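Glycosyl hydrolase, family 38 (Enterococcus faecalis, PDB 5KBP) probably hydrolyses alpha-mannosidic linkages in mannose-containing carbohydrates, as expected of a metal-dependent alpha-mannosidase of glycosyl hydrolase family 38. Local coordinates at residues A[614-619]-A[669-674]; A[323-328]-A[384-389]; A[198-203]-A[229-234]. All coordinates share one frame; numbering follows the deposited sequence.

Interaction 1 of 3, residues A[614-619]-A[669-674]; sequences VAADER and IKDHRL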
ATOM      1  N   VAL A 614      -0.853  30.188  10.287  1.00 49.92           N
ATOM      2  CA  VAL A 614      -1.503  29.064   9.619  1.00 44.11           C
ATOM      3  C   VAL A 614      -0.558  28.418   8.615  1.00 46.92           C
ATOM      4  O   VAL A 614      -0.540  27.190   8.457  1.00 46.42           O
ATOM      5  CB  VAL A 614      -2.814  29.525   8.956  1.00 46.35           C
ATOM      6  CG1 VAL A 614      -3.485  28.369   8.231  1.00 58.81           C
ATOM      7  CG2 VAL A 614      -3.745  30.115  10.000  1.00 46.41           C
ATOM      8  N   ALA A 615       0.242  29.225   7.933  1.00 53.65           N
ATOM      9  CA  ALA A 615       1.215  28.753   6.950  1.00 51.36           C
ATOM     10  C   ALA A 615       2.127  29.926   6.612  1.00 44.52           C
ATOM     11  O   ALA A 615       2.138  30.945   7.314  1.00 50.81           O
ATOM     12  CB  ALA A 615       0.524  28.196   5.703  1.00 49.90           C
ATOM     13  N   ALA A 616       2.899  29.782   5.542  1.00 43.96           N
ATOM     14  CA  ALA A 616       3.576  30.931   4.966  1.00 47.25           C
ATOM     15  C   ALA A 616       2.593  31.727   4.114  1.00 47.66           C
ATOM     16  O   ALA A 616       1.518  31.243   3.748  1.00 49.83           O
ATOM     17  CB  ALA A 616       4.777  30.490   4.129  1.00 39.12           C
ATOM     18  N   ASP A 617       2.963  32.967   3.805  1.00 51.07           N
ATOM     19  CA  ASP A 617       2.075  33.811   3.023  1.00 53.21           C
ATOM     20  C   ASP A 617       2.030  33.324   1.575  1.00 52.14           C
ATOM     21  O   ASP A 617       2.727  32.385   1.178  1.00 51.19           O
ATOM     22  CB  ASP A 617       2.501  35.276   3.116  1.00 52.65           C
ATOM     23  CG  ASP A 617       3.977  35.483   2.833  1.00 61.58           C
ATOM     24  OD1 ASP A 617       4.511  34.842   1.904  1.00 71.69           O
ATOM     25  OD2 ASP A 617       4.606  36.295   3.543  1.00 60.09           O
ATOM     26  N   GLU A 618       1.190  33.982   0.774  1.00 56.01           N
ATOM     27  CA  GLU A 618       0.969  33.577  -0.610  1.00 59.80           C
ATOM     28  C   GLU A 618       2.227  33.650  -1.465  1.00 54.89           C
ATOM     29  O   GLU A 618       2.232  33.108  -2.575  1.00 54.83           O
ATOM     30  CB  GLU A 618      -0.126  34.443  -1.241  1.00 70.66           C
ATOM     31  CG  GLU A 618       0.210  35.929  -1.319  1.00 77.34           C
ATOM     32  CD  GLU A 618       0.015  36.651   0.002  1.00 88.88           C
ATOM     33  OE1 GLU A 618      -0.606  36.067   0.914  1.00 92.63           O
ATOM     34  OE2 GLU A 618       0.486  37.801   0.128  1.00 91.34           O
ATOM     35  N   ARG A 619       3.288  34.299  -0.982  1.00 44.88           N
ATOM     36  CA  ARG A 619       4.505  34.426  -1.773  1.00 40.73           C
ATOM     37  C   ARG A 619       5.285  33.122  -1.864  1.00 46.14           C
ATOM     38  O   ARG A 619       6.124  32.984  -2.758  1.00 47.97           O
ATOM     39  CB  ARG A 619       5.392  35.528  -1.191  1.00 45.77           C
ATOM     40  CG  ARG A 619       4.765  36.912  -1.248  1.00 60.39           C
ATOM     41  CD  ARG A 619       4.837  37.626   0.095  1.00 72.51           C
ATOM     42  NE  ARG A 619       6.190  38.062   0.430  1.00 78.37           N
ATOM     43  CZ  ARG A 619       6.529  38.615   1.591  1.00 82.79           C
ATOM     44  NH1 ARG A 619       5.613  38.797   2.532  1.00 79.30           N
ATOM     45  NH2 ARG A 619       7.784  38.983   1.813  1.00 90.54           N
ATOM     46  N   ILE A 669      -1.218  23.042  11.077  1.00 50.41           N
ATOM     47  CA  ILE A 669      -0.362  24.160  10.709  1.00 48.61           C
ATOM     48  C   ILE A 669       0.584  23.696   9.611  1.00 43.98           C
ATOM     49  O   ILE A 669       1.052  22.552   9.625  1.00 52.61           O
ATOM     50  CB  ILE A 669       0.422  24.688  11.929  1.00 46.13           C
ATOM     51  CG1 ILE A 669      -0.544  25.132  13.031  1.00 47.75           C
ATOM     52  CG2 ILE A 669       1.343  25.831  11.539  1.00 35.51           C
ATOM     53  CD1 ILE A 669      -1.509  26.217  12.602  1.00 47.98           C
ATOM     54  N   LYS A 670       0.861  24.582   8.659  1.00 36.99           N
ATOM     55  CA  LYS A 670       1.726  24.278   7.531  1.00 40.17           C
ATOM     56  C   LYS A 670       2.967  25.162   7.556  1.00 37.68           C
ATOM     57  O   LYS A 670       2.988  26.226   8.180  1.00 47.20           O
ATOM     58  CB  LYS A 670       0.984  24.465   6.201  1.00 41.50           C
ATOM     59  CG  LYS A 670      -0.242  23.583   6.052  1.00 44.48           C
ATOM     60  CD  LYS A 670      -1.002  23.905   4.776  1.00 43.28           C
ATOM     61  CE  LYS A 670      -2.267  23.067   4.654  1.00 49.80           C
ATOM     62  NZ  LYS A 670      -3.064  23.420   3.444  1.00 58.68           N
ATOM     63  N   ASP A 671       4.009  24.692   6.866  1.00 38.64           N
ATOM     64  CA  ASP A 671       5.235  25.462   6.639  1.00 44.43           C
ATOM     65  C   ASP A 671       5.893  25.887   7.952  1.00 49.37           C
ATOM     66  O   ASP A 671       6.209  27.058   8.165  1.00 45.83           O
ATOM     67  CB  ASP A 671       4.954  26.680   5.753  1.00 48.31           C
ATOM     68  CG  ASP A 671       4.382  26.298   4.401  1.00 59.86           C
ATOM     69  OD1 ASP A 671       4.892  25.340   3.785  1.00 62.54           O
ATOM     70  OD2 ASP A 671       3.419  26.959   3.957  1.00 66.61           O
ATOM     71  N   HIS A 672       6.113  24.917   8.838  1.00 51.74           N
ATOM     72  CA  HIS A 672       6.691  25.219  10.140  1.00 53.70           C
ATOM     73  C   HIS A 672       7.436  24.001  10.668  1.00 47.16           C
ATOM     74  O   HIS A 672       7.335  22.897  10.128  1.00 42.87           O
ATOM     75  CB  HIS A 672       5.618  25.660  11.140  1.00 49.96           C
ATOM     76  CG  HIS A 672       4.743  24.543  11.611  1.00 51.13           C
ATOM     77  ND1 HIS A 672       4.543  24.267  12.948  1.00 50.66           N
ATOM     78  CD2 HIS A 672       4.018  23.628  10.926  1.00 48.69           C
ATOM     79  CE1 HIS A 672       3.732  23.230  13.064  1.00 44.70           C
ATOM     80  NE2 HIS A 672       3.400  22.824  11.852  1.00 46.82           N
ATOM     81  N   ARG A 673       8.188  24.223  11.745  1.00 41.76           N
ATOM     82  CA  ARG A 673       8.935  23.173  12.424  1.00 40.88           C
ATOM     83  C   ARG A 673       8.785  23.362  13.925  1.00 48.71           C
ATOM     84  O   ARG A 673       9.018  24.461  14.438  1.00 49.87           O
ATOM     85  CB  ARG A 673      10.418  23.199  12.034  1.00 39.09           C
ATOM     86  CG  ARG A 673      11.262  22.149  12.745  1.00 45.20           C
ATOM     87  CD  ARG A 673      12.742  22.480  12.669  1.00 42.96           C
ATOM     88  NE  ARG A 673      13.035  23.760  13.303  1.00 54.50           N
ATOM     89  CZ  ARG A 673      14.243  24.310  13.361  1.00 58.10           C
ATOM     90  NH1 ARG A 673      14.412  25.481  13.961  1.00 53.76           N
ATOM     91  NH2 ARG A 673      15.282  23.692  12.817  1.00 51.63           N
ATOM     92  N   LEU A 674       8.396  22.297  14.622  1.00 47.91           N
ATOM     93  CA  LEU A 674       8.211  22.319  16.067  1.00 44.32           C
ATOM     94  C   LEU A 674       9.287  21.470  16.731  1.00 45.12           C
ATOM     95  O   LEU A 674       9.502  20.317  16.341  1.00 38.74           O
ATOM     96  CB  LEU A 674       6.825  21.800  16.451  1.00 39.79           C
ATOM     97  CG  LEU A 674       6.533  21.741  17.952  1.00 47.22           C
ATOM     98  CD1 LEU A 674       6.408  23.142  18.537  1.00 43.27           C
ATOM     99  CD2 LEU A 674       5.281  20.922  18.221  1.00 45.19           C
TER
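Asp671 reaches across to Ala616 through its CB and one carboxylate oxygen, OD2. The CB lies 3.7 Å from Ala616 N and also faces the Ala616 methyl. CG stands beside the backbone N of its own residue (chi1 -59°), which brings the carboxylate against the segment 614-616. At the tip, OD2 accepts from Ala616 N at 3.3 Å with an almost straight N-H (172°), through its anti lone pair, and touches Ala615 CB at 3.6 Å. OD1 is hydrogen-bonded elsewhere, so both oxygens of this buried acid have partners. Asp suits the place because its short arm can satisfy a backbone N-H, while small Ala615 and Ala616 let the two segments come close. Val614 O, two residues before Ala616, accepts from Lys670 N at 3.0 Å. Lys670 O receives a CA-H...O contact from Ala615 CA at 3.3 Å. Lys670 and Ala615 meet through their CB atoms, and the rest of the lysine leads away, as befits an exposed residue. The touching parts run nearly parallel: the loop after strand 601-613 lies along the link from strand 659-667 to strand 672-679, a connection from one antiparallel sheet to another, consistent with the beta-sandwich of galactose-mutarotase-like domains.

Interaction 2 of 3, residues A[323-328]-A[384-389]; sequences PLAAMA and DEATRQ. With SO4 (sulfate ion), chain G.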
ATOM      1  N   PRO A 323      14.108 -12.370  18.909  1.00 40.56           N
ATOM      2  CA  PRO A 323      14.507 -12.999  20.183  1.00 40.64           C
ATOM      3  C   PRO A 323      13.495 -14.008  20.698  1.00 46.39           C
ATOM      4  O   PRO A 323      13.885 -15.060  21.222  1.00 51.94           O
ATOM      5  CB  PRO A 323      14.652 -11.800  21.133  1.00 40.97           C
ATOM      6  CG  PRO A 323      14.900 -10.636  20.239  1.00 45.64           C
ATOM      7  CD  PRO A 323      14.072 -10.900  19.023  1.00 38.65           C
ATOM      8  N   LEU A 324      12.200 -13.717  20.563  1.00 43.99           N
ATOM      9  CA  LEU A 324      11.182 -14.671  20.995  1.00 41.70           C
ATOM     10  C   LEU A 324      11.202 -15.927  20.132  1.00 45.01           C
ATOM     11  O   LEU A 324      11.080 -17.044  20.649  1.00 45.32           O
ATOM     12  CB  LEU A 324       9.801 -14.018  20.963  1.00 43.42           C
ATOM     13  CG  LEU A 324       9.498 -13.006  22.069  1.00 46.51           C
ATOM     14  CD1 LEU A 324       8.178 -12.296  21.798  1.00 38.46           C
ATOM     15  CD2 LEU A 324       9.476 -13.686  23.428  1.00 44.02           C
ATOM     16  N   ALA A 325      11.360 -15.765  18.815  1.00 43.89           N
ATOM     17  CA  ALA A 325      11.434 -16.925  17.936  1.00 45.72           C
ATOM     18  C   ALA A 325      12.711 -17.721  18.162  1.00 44.91           C
ATOM     19  O   ALA A 325      12.709 -18.948  18.008  1.00 39.69           O
ATOM     20  CB  ALA A 325      11.329 -16.489  16.475  1.00 42.77           C
ATOM     21  N   ALA A 326      13.807 -17.047  18.523  1.00 46.58           N
ATOM     22  CA  ALA A 326      15.043 -17.761  18.821  1.00 39.96           C
ATOM     23  C   ALA A 326      14.891 -18.624  20.068  1.00 46.56           C
ATOM     24  O   ALA A 326      15.436 -19.731  20.137  1.00 54.25           O
ATOM     25  CB  ALA A 326      16.197 -16.773  18.986  1.00 38.84           C
ATOM     26  N   MET A 327      14.148 -18.133  21.064  1.00 47.51           N
ATOM     27  CA  MET A 327      13.883 -18.941  22.251  1.00 48.87           C
ATOM     28  C   MET A 327      12.866 -20.035  21.957  1.00 47.81           C
ATOM     29  O   MET A 327      12.989 -21.157  22.463  1.00 53.27           O
ATOM     30  CB  MET A 327      13.391 -18.054  23.397  1.00 49.83           C
ATOM     31  CG  MET A 327      14.382 -16.997  23.852  1.00 51.70           C
ATOM     32  SD  MET A 327      13.727 -16.004  25.208  1.00 67.16           S
ATOM     33  CE  MET A 327      15.033 -14.795  25.405  1.00 71.65           C
ATOM     34  N   ALA A 328      11.856 -19.732  21.136  1.00 42.81           N
ATOM     35  CA  ALA A 328      10.828 -20.715  20.815  1.00 51.61           C
ATOM     36  C   ALA A 328      11.378 -21.894  20.025  1.00 58.95           C
ATOM     37  O   ALA A 328      10.724 -22.941  19.960  1.00 64.70           O
ATOM     38  CB  ALA A 328       9.691 -20.052  20.036  1.00 50.32           C
ATOM     39  N   ASP A 384       3.763 -13.424  18.137  1.00 43.18           N
ATOM     40  CA  ASP A 384       2.670 -14.100  18.829  1.00 44.50           C
ATOM     41  C   ASP A 384       2.763 -15.613  18.685  1.00 48.04           C
ATOM     42  O   ASP A 384       2.317 -16.345  19.576  1.00 57.03           O
ATOM     43  CB  ASP A 384       1.324 -13.600  18.308  1.00 51.19           C
ATOM     44  CG  ASP A 384       1.114 -12.122  18.571  1.00 74.65           C
ATOM     45  OD1 ASP A 384       1.725 -11.596  19.524  1.00 79.83           O
ATOM     46  OD2 ASP A 384       0.337 -11.487  17.826  1.00 83.00           O
ATOM     47  N   GLU A 385       3.328 -16.101  17.579  1.00 43.09           N
ATOM     48  CA  GLU A 385       3.538 -17.537  17.429  1.00 42.37           C
ATOM     49  C   GLU A 385       4.584 -18.040  18.414  1.00 47.87           C
ATOM     50  O   GLU A 385       4.370 -19.040  19.108  1.00 49.60           O
ATOM     51  CB  GLU A 385       3.953 -17.865  15.994  1.00 48.32           C
ATOM     52  CG  GLU A 385       2.858 -17.665  14.964  1.00 64.34           C
ATOM     53  CD  GLU A 385       1.620 -18.479  15.269  1.00 72.07           C
ATOM     54  OE1 GLU A 385       0.649 -17.907  15.806  1.00 76.40           O
ATOM     55  OE2 GLU A 385       1.626 -19.694  14.985  1.00 79.60           O
ATOM     56  N   ALA A 386       5.728 -17.354  18.487  1.00 45.55           N
ATOM     57  CA  ALA A 386       6.764 -17.729  19.444  1.00 49.92           C
ATOM     58  C   ALA A 386       6.278 -17.562  20.877  1.00 48.26           C
ATOM     59  O   ALA A 386       6.612 -18.369  21.754  1.00 50.53           O
ATOM     60  CB  ALA A 386       8.020 -16.893  19.206  1.00 45.64           C
ATOM     61  N   THR A 387       5.492 -16.515  21.135  1.00 49.28           N
ATOM     62  CA  THR A 387       4.978 -16.276  22.478  1.00 48.32           C
ATOM     63  C   THR A 387       4.050 -17.404  22.921  1.00 53.96           C
ATOM     64  O   THR A 387       4.146 -17.896  24.051  1.00 58.76           O
ATOM     65  CB  THR A 387       4.263 -14.925  22.522  1.00 43.02           C
ATOM     66  OG1 THR A 387       5.224 -13.880  22.716  1.00 45.46           O
ATOM     67  CG2 THR A 387       3.248 -14.884  23.634  1.00 40.93           C
ATOM     68  N   ARG A 388       3.146 -17.834  22.035  1.00 52.51           N
ATOM     69  CA  ARG A 388       2.244 -18.927  22.384  1.00 52.41           C
ATOM     70  C   ARG A 388       3.009 -20.231  22.577  1.00 57.85           C
ATOM     71  O   ARG A 388       2.689 -21.020  23.474  1.00 63.78           O
ATOM     72  CB  ARG A 388       1.172 -19.093  21.306  1.00 54.61           C
ATOM     73  CG  ARG A 388       0.141 -20.163  21.634  1.00 60.01           C
ATOM     74  CD  ARG A 388      -0.680 -20.567  20.420  1.00 59.79           C
ATOM     75  NE  ARG A 388       0.120 -21.275  19.424  1.00 58.28           N
ATOM     76  CZ  ARG A 388       0.553 -20.732  18.292  1.00 69.28           C
ATOM     77  NH1 ARG A 388       1.275 -21.448  17.443  1.00 73.00           N
ATOM     78  NH2 ARG A 388       0.256 -19.472  18.006  1.00 66.74           N
ATOM     79  N   GLN A 389       4.030 -20.467  21.750  1.00 52.38           N
ATOM     80  CA  GLN A 389       4.793 -21.708  21.844  1.00 57.06           C
ATOM     81  C   GLN A 389       5.606 -21.767  23.132  1.00 53.26           C
ATOM     82  O   GLN A 389       5.733 -22.834  23.743  1.00 54.85           O
ATOM     83  CB  GLN A 389       5.699 -21.852  20.620  1.00 53.95           C
ATOM     84  CG  GLN A 389       4.947 -22.153  19.328  1.00 59.30           C
ATOM     85  CD  GLN A 389       5.703 -21.715  18.088  1.00 58.12           C
ATOM     86  OE1 GLN A 389       6.798 -21.158  18.178  1.00 58.83           O
ATOM     87  NE2 GLN A 389       5.119 -21.959  16.922  1.00 52.57           N
TER
HETATM   88  S   SO4 G 905       2.300 -24.959  17.518  0.80 95.38           S
HETATM   89  O1  SO4 G 905       1.118 -25.705  17.096  0.80 89.45           O
HETATM   90  O2  SO4 G 905       1.964 -24.126  18.669  0.80 91.96           O
HETATM   91  O3  SO4 G 905       3.359 -25.894  17.886  0.80 94.12           O
HETATM   92  O4  SO4 G 905       2.759 -24.111  16.422  0.80101.07           O
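Ala386 and Leu324 meet in the helical middle domain of the family 38 fold, where helices 304-332 and 362-393 pack together. Over these segments the axes come within 8.3 Å and cross at 40°, a close approach that alanines make possible. The methyl of Ala386 sits on the backbone of the other helix, its CB 3.4 Å from Leu324 O, and also meets Ala328 CB at 3.7 Å. Leu324 O is already used by the helix, accepting from Ala328 N, so a methyl suits it. The side chains of Leu324 and Thr387 run together in one direction, with CD1 of Leu324 3.5 Å from OG1 of Thr387. That hydroxyl, beside the threonine's own backbone N (chi1 -83°), makes a weak bond to Ala383 O. Arg388 takes no part in the helix packing; it grips Glu385 (also held by Lys478) end-on, NH1 and NH2 each meeting one oxygen, and its NH1 donates to O2 of a sulfate, probably from the crystallisation liquor, at 3.0 Å. Gln389 suits the margin with apolar stem and polar amide: OE1 of Gln389 lies 3.6 Å from CB of Ala328, while NE2 donates to sulfate O4 at 3.2 Å.

Interaction 3 of 3, residues A[198-203]-A[229-234]; sequences NEIPSE and MMNGVD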
ATOM      1  N   ASN A 198      28.969  10.081 -18.392  1.00 60.64           N
ATOM      2  CA  ASN A 198      27.626   9.877 -18.917  1.00 57.44           C
ATOM      3  C   ASN A 198      27.533  10.383 -20.352  1.00 53.35           C
ATOM      4  O   ASN A 198      28.007  11.480 -20.667  1.00 53.77           O
ATOM      5  CB  ASN A 198      26.598  10.586 -18.037  1.00 53.52           C
ATOM      6  CG  ASN A 198      25.172  10.225 -18.405  1.00 62.91           C
ATOM      7  OD1 ASN A 198      24.877   9.079 -18.741  1.00 72.05           O
ATOM      8  ND2 ASN A 198      24.279  11.208 -18.353  1.00 59.26           N
ATOM      9  N   GLU A 199      26.924   9.572 -21.220  1.00 48.18           N
ATOM     10  CA  GLU A 199      26.675   9.913 -22.621  1.00 48.53           C
ATOM     11  C   GLU A 199      27.975  10.310 -23.330  1.00 52.29           C
ATOM     12  O   GLU A 199      28.228  11.474 -23.645  1.00 59.13           O
ATOM     13  CB  GLU A 199      25.621  11.022 -22.733  1.00 48.24           C
ATOM     14  CG  GLU A 199      24.325  10.707 -22.006  1.00 64.37           C
ATOM     15  CD  GLU A 199      23.185  11.617 -22.417  1.00 74.79           C
ATOM     16  OE1 GLU A 199      23.094  11.952 -23.618  1.00 82.55           O
ATOM     17  OE2 GLU A 199      22.380  11.999 -21.542  1.00 78.56           O
ATOM     18  N   ILE A 200      28.796   9.293 -23.573  1.00 54.45           N
ATOM     19  CA  ILE A 200      30.059   9.471 -24.283  1.00 52.13           C
ATOM     20  C   ILE A 200      29.760   9.684 -25.763  1.00 59.95           C
ATOM     21  O   ILE A 200      29.098   8.841 -26.387  1.00 59.07           O
ATOM     22  CB  ILE A 200      30.992   8.271 -24.068  1.00 48.95           C
ATOM     23  CG1 ILE A 200      31.329   8.116 -22.582  1.00 42.08           C
ATOM     24  CG2 ILE A 200      32.255   8.428 -24.899  1.00 40.14           C
ATOM     25  CD1 ILE A 200      32.150   6.885 -22.269  1.00 42.55           C
ATOM     26  N   PRO A 201      30.213  10.787 -26.358  1.00 54.92           N
ATOM     27  CA  PRO A 201      29.919  11.034 -27.774  1.00 50.60           C
ATOM     28  C   PRO A 201      30.545   9.982 -28.678  1.00 52.90           C
ATOM     29  O   PRO A 201      31.700   9.588 -28.502  1.00 49.39           O
ATOM     30  CB  PRO A 201      30.528  12.418 -28.027  1.00 45.25           C
ATOM     31  CG  PRO A 201      30.596  13.056 -26.681  1.00 45.88           C
ATOM     32  CD  PRO A 201      30.871  11.937 -25.721  1.00 49.16           C
ATOM     33  N   SER A 202      29.762   9.529 -29.657  1.00 53.02           N
ATOM     34  CA  SER A 202      30.233   8.618 -30.689  1.00 52.88           C
ATOM     35  C   SER A 202      30.493   9.332 -32.012  1.00 55.32           C
ATOM     36  O   SER A 202      30.492   8.692 -33.068  1.00 63.40           O
ATOM     37  CB  SER A 202      29.232   7.479 -30.889  1.00 59.61           C
ATOM     38  OG  SER A 202      27.976   7.972 -31.320  1.00 73.23           O
ATOM     39  N   GLU A 203      30.702  10.646 -31.973  1.00 54.23           N
ATOM     40  CA  GLU A 203      31.063  11.428 -33.143  1.00 56.77           C
ATOM     41  C   GLU A 203      32.379  12.149 -32.879  1.00 59.03           C
ATOM     42  O   GLU A 203      32.678  12.528 -31.744  1.00 59.64           O
ATOM     43  CB  GLU A 203      29.967  12.436 -33.505  1.00 57.56           C
ATOM     44  CG  GLU A 203      28.665  11.793 -33.965  1.00 64.59           C
ATOM     45  CD  GLU A 203      28.866  10.825 -35.117  1.00 80.06           C
ATOM     46  OE1 GLU A 203      28.405   9.669 -35.016  1.00 85.00           O
ATOM     47  OE2 GLU A 203      29.491  11.220 -36.124  1.00 88.05           O
ATOM     48  N   MET A 229      35.783   6.385 -15.305  1.00 41.83           N
ATOM     49  CA  MET A 229      34.706   7.129 -15.948  1.00 44.33           C
ATOM     50  C   MET A 229      33.398   6.394 -15.687  1.00 44.51           C
ATOM     51  O   MET A 229      33.224   5.255 -16.134  1.00 40.14           O
ATOM     52  CB  MET A 229      34.949   7.276 -17.451  1.00 49.15           C
ATOM     53  CG  MET A 229      36.232   8.001 -17.818  1.00 48.87           C
ATOM     54  SD  MET A 229      36.287   9.704 -17.236  1.00 51.85           S
ATOM     55  CE  MET A 229      34.829  10.379 -18.025  1.00 51.82           C
ATOM     56  N   MET A 230      32.487   7.040 -14.966  1.00 38.49           N
ATOM     57  CA  MET A 230      31.205   6.440 -14.613  1.00 32.37           C
ATOM     58  C   MET A 230      30.196   6.753 -15.712  1.00 36.82           C
ATOM     59  O   MET A 230      29.712   7.884 -15.824  1.00 34.90           O
ATOM     60  CB  MET A 230      30.734   6.950 -13.254  1.00 40.05           C
ATOM     61  CG  MET A 230      31.641   6.533 -12.107  1.00 44.84           C
ATOM     62  SD  MET A 230      31.757   4.739 -11.939  1.00 56.73           S
ATOM     63  CE  MET A 230      30.047   4.332 -11.596  1.00 43.37           C
ATOM     64  N   ASN A 231      29.873   5.741 -16.519  1.00 38.25           N
ATOM     65  CA  ASN A 231      29.018   5.909 -17.695  1.00 35.68           C
ATOM     66  C   ASN A 231      27.562   5.684 -17.289  1.00 42.92           C
ATOM     67  O   ASN A 231      26.973   4.621 -17.502  1.00 48.02           O
ATOM     68  CB  ASN A 231      29.468   4.965 -18.804  1.00 38.35           C
ATOM     69  CG  ASN A 231      28.534   4.968 -19.995  1.00 43.03           C
ATOM     70  OD1 ASN A 231      27.988   3.930 -20.366  1.00 45.64           O
ATOM     71  ND2 ASN A 231      28.342   6.134 -20.599  1.00 42.72           N
ATOM     72  N   GLY A 232      26.978   6.715 -16.694  1.00 49.23           N
ATOM     73  CA  GLY A 232      25.597   6.647 -16.259  1.00 42.30           C
ATOM     74  C   GLY A 232      25.275   7.778 -15.308  1.00 51.57           C
ATOM     75  O   GLY A 232      26.131   8.601 -14.969  1.00 48.35           O
ATOM     76  N   VAL A 233      24.012   7.796 -14.879  1.00 53.37           N
ATOM     77  CA  VAL A 233      23.499   8.822 -13.976  1.00 59.28           C
ATOM     78  C   VAL A 233      22.118   8.383 -13.487  1.00 61.39           C
ATOM     79  O   VAL A 233      21.685   7.260 -13.766  1.00 62.44           O
ATOM     80  CB  VAL A 233      23.469  10.203 -14.669  1.00 52.91           C
ATOM     81  CG1 VAL A 233      22.341  10.284 -15.682  1.00 46.89           C
ATOM     82  CG2 VAL A 233      23.407  11.351 -13.654  1.00 47.61           C
ATOM     83  N   ASP A 234      21.430   9.254 -12.749  1.00 60.78           N
ATOM     84  CA  ASP A 234      20.138   8.918 -12.162  1.00 62.30           C
ATOM     85  C   ASP A 234      19.117   8.577 -13.240  1.00 58.34           C
ATOM     86  O   ASP A 234      18.784   9.418 -14.081  1.00 57.94           O
ATOM     87  CB  ASP A 234      19.639  10.085 -11.310  1.00 58.82           C
ATOM     88  CG  ASP A 234      20.594  10.437 -10.185  1.00 69.47           C
ATOM     89  OD1 ASP A 234      21.567  11.180 -10.439  1.00 75.72           O
ATOM     90  OD2 ASP A 234      20.370   9.975  -9.047  1.00 79.01           O
TER
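The side chains of Asn198 and Val233 are set nearly perpendicular, the amide end of one against a methyl branch of the other. Asn198 ND2 comes to 3.4 Å from Val233 CG1. The Asn198 side chain lies along Gly232: its amide OD1 is 3.5 Å from Gly232 CA, and its CB 3.7 Å from Gly232 O. Asn198 extends this way because CG is trans to the backbone N (chi1 -171°). Val233 holds CG1 in the crowded position, between its N and its carbonyl carbon (chi1 74°), where the methyl faces the amide; on this buried valine Phe481 of the second subunit also packs. Gly232 is nearly fully extended with a positive phi of 165°, a conformation rare for residues that carry a CB. A second crossing, again close to perpendicular, sets Ile200 against Asn231: CG1 of the isoleucine lies 4.1 Å from ND2 of the asparagine. This is only packing, for the buried amide is satisfied elsewhere: OD1 bonds Ser13 OG, and ND2 is shared by Gly197 O and Gln239 OE1. Asn231 is the centre of an inverse gamma turn, closed by a weak bond from Gly232 N to Met230 O, which ends strand 226-231. The loop leading to helix 204-219 packs at the C-terminal end of a parallel strand, the end at which alpha/beta enzymes usually build their active sites, here in the family 38 N-terminal domain.

How the interactions relate
Interactions 3, 2 and 1 follow one another along the chain, in the N-terminal, middle and C-terminal parts of the family 38 architecture, and they lie on different helices, strands and loops, with centres 42 to 52 Å apart. Interactions 2 and 3 are buried; interaction 1 is only partly so and has an exposed lysine at its margin. Their chemistry follows their settings. In interaction 1, backbone groups of two irregular segments are paired directly or through a carboxylate. In interaction 2 the helices satisfy their own backbones, which leaves methyl packing inside and charge outside. Interaction 3 packs two asparagine side chains without bonding them across the contact, the hydrogen bonds of Asn231 running to residues outside both segments, beside a second-subunit interface.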